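Long-range contact in vacuolar-sorting protein BRO1 (Saccharomyces cerevisiae, PDB 1ZB1), which sorts cargo proteins into intralumenal vesicles of the multivesicular body and recruits the DOA4 deubiquitinase to endosomes: residues K243-F254 / F293-F303. Numbering follows the deposited sequence.
Sequences KWKTTVTCKLHF and FKTWLVEFIDF
F293 lays one ring face on the helix at T249, whose CG2 stands 3.4 Å from the ring centroid, close to the ring normal. With chi1 at -62°, T249 OG1 sits beside the backbone N and is hydrogen-bonded to H226 ND1, and CG2 is left to meet the ring: a threonine serves both needs. Next to it, C250 is small enough to let the loop backbone come close, its CB 3.3 Å from F293 O. Three residues after F293, W296 spreads its indole under the aliphatic chain of K243. The lysine bends at chi3 (54°), which brings CE 3.3 Å from the centroid of the six-membered ring and NZ over the same face in a cation-pi contact. T246 OG1 lies in the ring plane at the indole edge, and a water bridges it to W296 NE1. A second water links T247 OG1, F293 O and W296 N, giving both backbone atoms a polar partner. L297, branched and apolar, sets CD1 3.8 Å from C250 SG and near T247 CG2. I301 then places CD1 over a face of F254, a methyl suited to a flat ring, and F303 gives the buried sulfur an aromatic neighbour, its CZ 3.7 Å from C250 SG in an oblique contact. In this part of the Bro1 domain, the loop joining helices 275-290 and 303-322 is thus fastened along helix 242-269; V248, K251 and L252 reach helix 208-230, while F254 and F303 also touch helix 275-290.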
loop_
_atom_site.group_PDB
_atom_site.type_symbol
_atom_site.label_atom_id
_atom_site.label_comp_id
_atom_site.label_asym_id
_atom_site.label_seq_id
_atom_site.Cartn_x
_atom_site.Cartn_y
_atom_site.Cartn_z
ATOM N N LYS A 243 -8.137 13.327 -5.587
ATOM C CA LYS A 243 -8.069 13.786 -4.198
ATOM C C LYS A 243 -6.772 13.436 -3.463
ATOM O O LYS A 243 -6.380 14.138 -2.530
ATOM C CB LYS A 243 -9.242 13.211 -3.401
ATOM C CG LYS A 243 -10.598 13.776 -3.770
ATOM C CD LYS A 243 -11.714 12.997 -3.085
ATOM C CE LYS A 243 -11.511 12.928 -1.579
ATOM N NZ LYS A 243 -12.574 12.131 -0.907
ATOM N N TRP A 244 -6.112 12.356 -3.875
ATOM C CA TRP A 244 -4.882 11.920 -3.216
ATOM C C TRP A 244 -3.718 12.900 -3.291
ATOM O O TRP A 244 -2.931 13.016 -2.346
ATOM C CB TRP A 244 -4.410 10.574 -3.786
ATOM C CG TRP A 244 -5.363 9.439 -3.584
ATOM C CD1 TRP A 244 -6.451 9.410 -2.755
ATOM C CD2 TRP A 244 -5.288 8.146 -4.193
ATOM N NE1 TRP A 244 -7.055 8.176 -2.810
ATOM C CE2 TRP A 244 -6.361 7.380 -3.685
ATOM C CE3 TRP A 244 -4.417 7.558 -5.120
ATOM C CZ2 TRP A 244 -6.588 6.055 -4.070
ATOM C CZ3 TRP A 244 -4.640 6.240 -5.506
ATOM C CH2 TRP A 244 -5.720 5.503 -4.980
ATOM N N LYS A 245 -3.596 13.601 -4.411
ATOM C CA LYS A 245 -2.489 14.530 -4.585
ATOM C C LYS A 245 -2.373 15.581 -3.478
ATOM O O LYS A 245 -1.295 15.785 -2.918
ATOM C CB LYS A 245 -2.603 15.222 -5.946
ATOM C CG LYS A 245 -1.330 15.918 -6.395
ATOM C CD LYS A 245 -1.486 16.502 -7.790
ATOM C CE LYS A 245 -0.169 17.045 -8.306
ATOM N NZ LYS A 245 0.382 18.074 -7.384
ATOM N N THR A 246 -3.480 16.241 -3.152
ATOM C CA THR A 246 -3.447 17.279 -2.130
ATOM C C THR A 246 -3.165 16.738 -0.732
ATOM O O THR A 246 -2.475 17.378 0.058
ATOM C CB THR A 246 -4.765 18.087 -2.108
ATOM O OG1 THR A 246 -5.859 17.227 -1.767
ATOM C CG2 THR A 246 -5.027 18.694 -3.478
ATOM N N THR A 247 -3.685 15.553 -0.430
ATOM C CA THR A 247 -3.476 14.959 0.888
ATOM C C THR A 247 -2.034 14.486 1.104
ATOM O O THR A 247 -1.504 14.569 2.213
ATOM C CB THR A 247 -4.464 13.801 1.108
ATOM O OG1 THR A 247 -5.793 14.335 1.154
ATOM C CG2 THR A 247 -4.173 13.070 2.410
ATOM N N VAL A 248 -1.398 13.999 0.045
ATOM C CA VAL A 248 -0.019 13.546 0.136
ATOM C C VAL A 248 0.869 14.757 0.428
ATOM O O VAL A 248 1.774 14.702 1.267
ATOM C CB VAL A 248 0.424 12.864 -1.187
ATOM C CG1 VAL A 248 1.942 12.742 -1.237
ATOM C CG2 VAL A 248 -0.213 11.479 -1.293
ATOM N N THR A 249 0.600 15.861 -0.261
ATOM C CA THR A 249 1.375 17.080 -0.065
ATOM C C THR A 249 1.188 17.625 1.352
ATOM O O THR A 249 2.142 18.072 1.983
ATOM C CB THR A 249 0.970 18.164 -1.087
ATOM O OG1 THR A 249 1.257 17.694 -2.411
ATOM C CG2 THR A 249 1.741 19.455 -0.833
ATOM N N CYS A 250 -0.037 17.581 1.850
ATOM C CA CYS A 250 -0.312 18.067 3.193
ATOM C C CYS A 250 0.481 17.237 4.211
ATOM O O CYS A 250 1.184 17.784 5.071
ATOM C CB CYS A 250 -1.808 17.970 3.489
ATOM S SG CYS A 250 -2.294 18.675 5.081
ATOM N N LYS A 251 0.375 15.915 4.097
ATOM C CA LYS A 251 1.074 15.014 5.006
ATOM C C LYS A 251 2.589 15.205 5.018
ATOM O O LYS A 251 3.206 15.188 6.086
ATOM C CB LYS A 251 0.731 13.548 4.686
ATOM C CG LYS A 251 -0.695 13.141 5.076
ATOM C CD LYS A 251 -0.926 11.632 4.948
ATOM C CE LYS A 251 -2.303 11.227 5.489
ATOM N NZ LYS A 251 -2.584 9.765 5.345
ATOM N N LEU A 252 3.196 15.407 3.854
ATOM C CA LEU A 252 4.645 15.581 3.827
ATOM C C LEU A 252 5.080 16.805 4.637
ATOM O O LEU A 252 6.037 16.728 5.406
ATOM C CB LEU A 252 5.156 15.657 2.386
ATOM C CG LEU A 252 5.197 16.940 1.568
ATOM C CD1 LEU A 252 6.361 17.816 2.020
ATOM C CD2 LEU A 252 5.385 16.565 0.095
ATOM N N HIS A 253 4.381 17.928 4.481
ATOM C CA HIS A 253 4.725 19.121 5.252
ATOM C C HIS A 253 4.347 18.939 6.720
ATOM O O HIS A 253 5.097 19.323 7.611
ATOM C CB HIS A 253 4.006 20.360 4.707
ATOM C CG HIS A 253 4.520 20.824 3.383
ATOM N ND1 HIS A 253 5.819 21.246 3.197
ATOM C CD2 HIS A 253 3.912 20.932 2.179
ATOM C CE1 HIS A 253 5.989 21.595 1.935
ATOM N NE2 HIS A 253 4.847 21.414 1.295
ATOM N N PHE A 254 3.182 18.350 6.972
ATOM C CA PHE A 254 2.734 18.151 8.349
ATOM C C PHE A 254 3.676 17.283 9.179
ATOM O O PHE A 254 3.948 17.586 10.345
ATOM C CB PHE A 254 1.343 17.527 8.393
ATOM C CG PHE A 254 0.829 17.316 9.788
ATOM C CD1 PHE A 254 0.440 18.399 10.567
ATOM C CD2 PHE A 254 0.765 16.039 10.337
ATOM C CE1 PHE A 254 -0.003 18.217 11.875
ATOM C CE2 PHE A 254 0.324 15.842 11.643
ATOM C CZ PHE A 254 -0.062 16.935 12.416
ATOM N N PHE A 293 -3.174 22.669 1.717
ATOM C CA PHE A 293 -3.510 21.332 1.226
ATOM C C PHE A 293 -4.277 20.472 2.228
ATOM O O PHE A 293 -4.462 19.276 2.004
ATOM C CB PHE A 293 -2.238 20.585 0.822
ATOM C CG PHE A 293 -1.326 21.369 -0.072
ATOM C CD1 PHE A 293 -0.297 22.136 0.463
ATOM C CD2 PHE A 293 -1.487 21.333 -1.455
ATOM C CE1 PHE A 293 0.564 22.855 -0.366
ATOM C CE2 PHE A 293 -0.633 22.048 -2.294
ATOM C CZ PHE A 293 0.396 22.812 -1.749
ATOM N N LYS A 294 -4.736 21.083 3.315
ATOM C CA LYS A 294 -5.451 20.375 4.380
ATOM C C LYS A 294 -6.889 19.979 4.079
ATOM O O LYS A 294 -7.515 19.259 4.856
ATOM C CB LYS A 294 -5.459 21.231 5.650
ATOM C CG LYS A 294 -6.363 22.468 5.556
ATOM C CD LYS A 294 -6.527 23.139 6.918
ATOM C CE LYS A 294 -7.533 24.283 6.876
ATOM N NZ LYS A 294 -7.018 25.461 6.123
ATOM N N THR A 295 -7.406 20.450 2.954
ATOM C CA THR A 295 -8.791 20.204 2.552
ATOM C C THR A 295 -9.520 18.945 3.056
ATOM O O THR A 295 -10.569 19.057 3.692
ATOM C CB THR A 295 -8.914 20.260 1.015
ATOM O OG1 THR A 295 -8.195 21.403 0.523
ATOM C CG2 THR A 295 -10.379 20.383 0.610
ATOM N N TRP A 296 -8.981 17.757 2.796
ATOM C CA TRP A 296 -9.660 16.524 3.216
ATOM C C TRP A 296 -9.331 15.999 4.612
ATOM O O TRP A 296 -9.949 15.038 5.072
ATOM C CB TRP A 296 -9.394 15.404 2.198
ATOM C CG TRP A 296 -9.577 15.846 0.779
ATOM C CD1 TRP A 296 -8.616 16.339 -0.056
ATOM C CD2 TRP A 296 -10.812 15.920 0.057
ATOM N NE1 TRP A 296 -9.176 16.721 -1.251
ATOM C CE2 TRP A 296 -10.523 16.475 -1.209
ATOM C CE3 TRP A 296 -12.136 15.572 0.359
ATOM C CZ2 TRP A 296 -11.511 16.695 -2.175
ATOM C CZ3 TRP A 296 -13.121 15.789 -0.607
ATOM C CH2 TRP A 296 -12.800 16.346 -1.858
ATOM N N LEU A 297 -8.379 16.631 5.289
ATOM C CA LEU A 297 -7.960 16.180 6.614
ATOM C C LEU A 297 -8.442 17.018 7.794
ATOM O O LEU A 297 -8.184 16.663 8.945
ATOM C CB LEU A 297 -6.439 16.117 6.665
ATOM C CG LEU A 297 -5.748 15.141 5.717
ATOM C CD1 LEU A 297 -4.286 15.521 5.595
ATOM C CD2 LEU A 297 -5.903 13.732 6.229
ATOM N N VAL A 298 -9.131 18.124 7.520
ATOM C CA VAL A 298 -9.604 18.999 8.591
ATOM C C VAL A 298 -10.323 18.264 9.718
ATOM O O VAL A 298 -10.278 18.695 10.868
ATOM C CB VAL A 298 -10.529 20.122 8.049
ATOM C CG1 VAL A 298 -9.751 21.009 7.090
ATOM C CG2 VAL A 298 -11.746 19.523 7.362
ATOM N N GLU A 299 -10.974 17.152 9.403
ATOM C CA GLU A 299 -11.684 16.392 10.428
ATOM C C GLU A 299 -10.842 15.278 11.043
ATOM O O GLU A 299 -11.299 14.575 11.944
ATOM C CB GLU A 299 -12.967 15.795 9.853
ATOM C CG GLU A 299 -14.028 16.829 9.511
ATOM C CD GLU A 299 -15.315 16.193 9.033
ATOM O OE1 GLU A 299 -15.869 15.349 9.770
ATOM O OE2 GLU A 299 -15.774 16.537 7.922
ATOM N N PHE A 300 -9.610 15.127 10.560
ATOM C CA PHE A 300 -8.718 14.083 11.061
ATOM C C PHE A 300 -7.548 14.639 11.870
ATOM O O PHE A 300 -7.044 13.978 12.779
ATOM C CB PHE A 300 -8.199 13.241 9.891
ATOM C CG PHE A 300 -9.287 12.538 9.122
ATOM C CD1 PHE A 300 -10.200 13.263 8.356
ATOM C CD2 PHE A 300 -9.422 11.154 9.190
ATOM C CE1 PHE A 300 -11.230 12.618 7.671
ATOM C CE2 PHE A 300 -10.450 10.498 8.510
ATOM C CZ PHE A 300 -11.356 11.231 7.750
ATOM N N ILE A 301 -7.126 15.857 11.537
ATOM C CA ILE A 301 -6.023 16.522 12.225
ATOM C C ILE A 301 -6.452 17.899 12.728
ATOM O O ILE A 301 -6.929 18.725 11.950
ATOM C CB ILE A 301 -4.816 16.720 11.280
ATOM C CG1 ILE A 301 -4.258 15.362 10.853
ATOM C CG2 ILE A 301 -3.735 17.549 11.972
ATOM C CD1 ILE A 301 -3.143 15.467 9.829
ATOM N N ASP A 302 -6.267 18.148 14.023
ATOM C CA ASP A 302 -6.636 19.435 14.609
ATOM C C ASP A 302 -5.560 20.475 14.292
ATOM O O ASP A 302 -4.778 20.861 15.161
ATOM C CB ASP A 302 -6.782 19.298 16.126
ATOM C CG ASP A 302 -7.446 20.509 16.762
ATOM O OD1 ASP A 302 -7.136 21.653 16.364
ATOM O OD2 ASP A 302 -8.275 20.312 17.674
ATOM N N PHE A 303 -5.527 20.928 13.042
ATOM C CA PHE A 303 -4.544 21.910 12.595
ATOM C C PHE A 303 -4.445 23.179 13.452
ATOM O O PHE A 303 -3.342 23.631 13.766
ATOM C CB PHE A 303 -4.834 22.299 11.144
ATOM C CG PHE A 303 -4.529 21.214 10.149
ATOM C CD1 PHE A 303 -3.236 21.039 9.671
ATOM C CD2 PHE A 303 -5.532 20.364 9.698
ATOM C CE1 PHE A 303 -2.942 20.027 8.748
ATOM C CE2 PHE A 303 -5.251 19.350 8.776
ATOM C CZ PHE A 303 -3.951 19.185 8.302
HETATM O O HOH W 1 -8.212 17.653 -3.788
HETATM O O HOH W 2 -6.250 17.144 2.263
#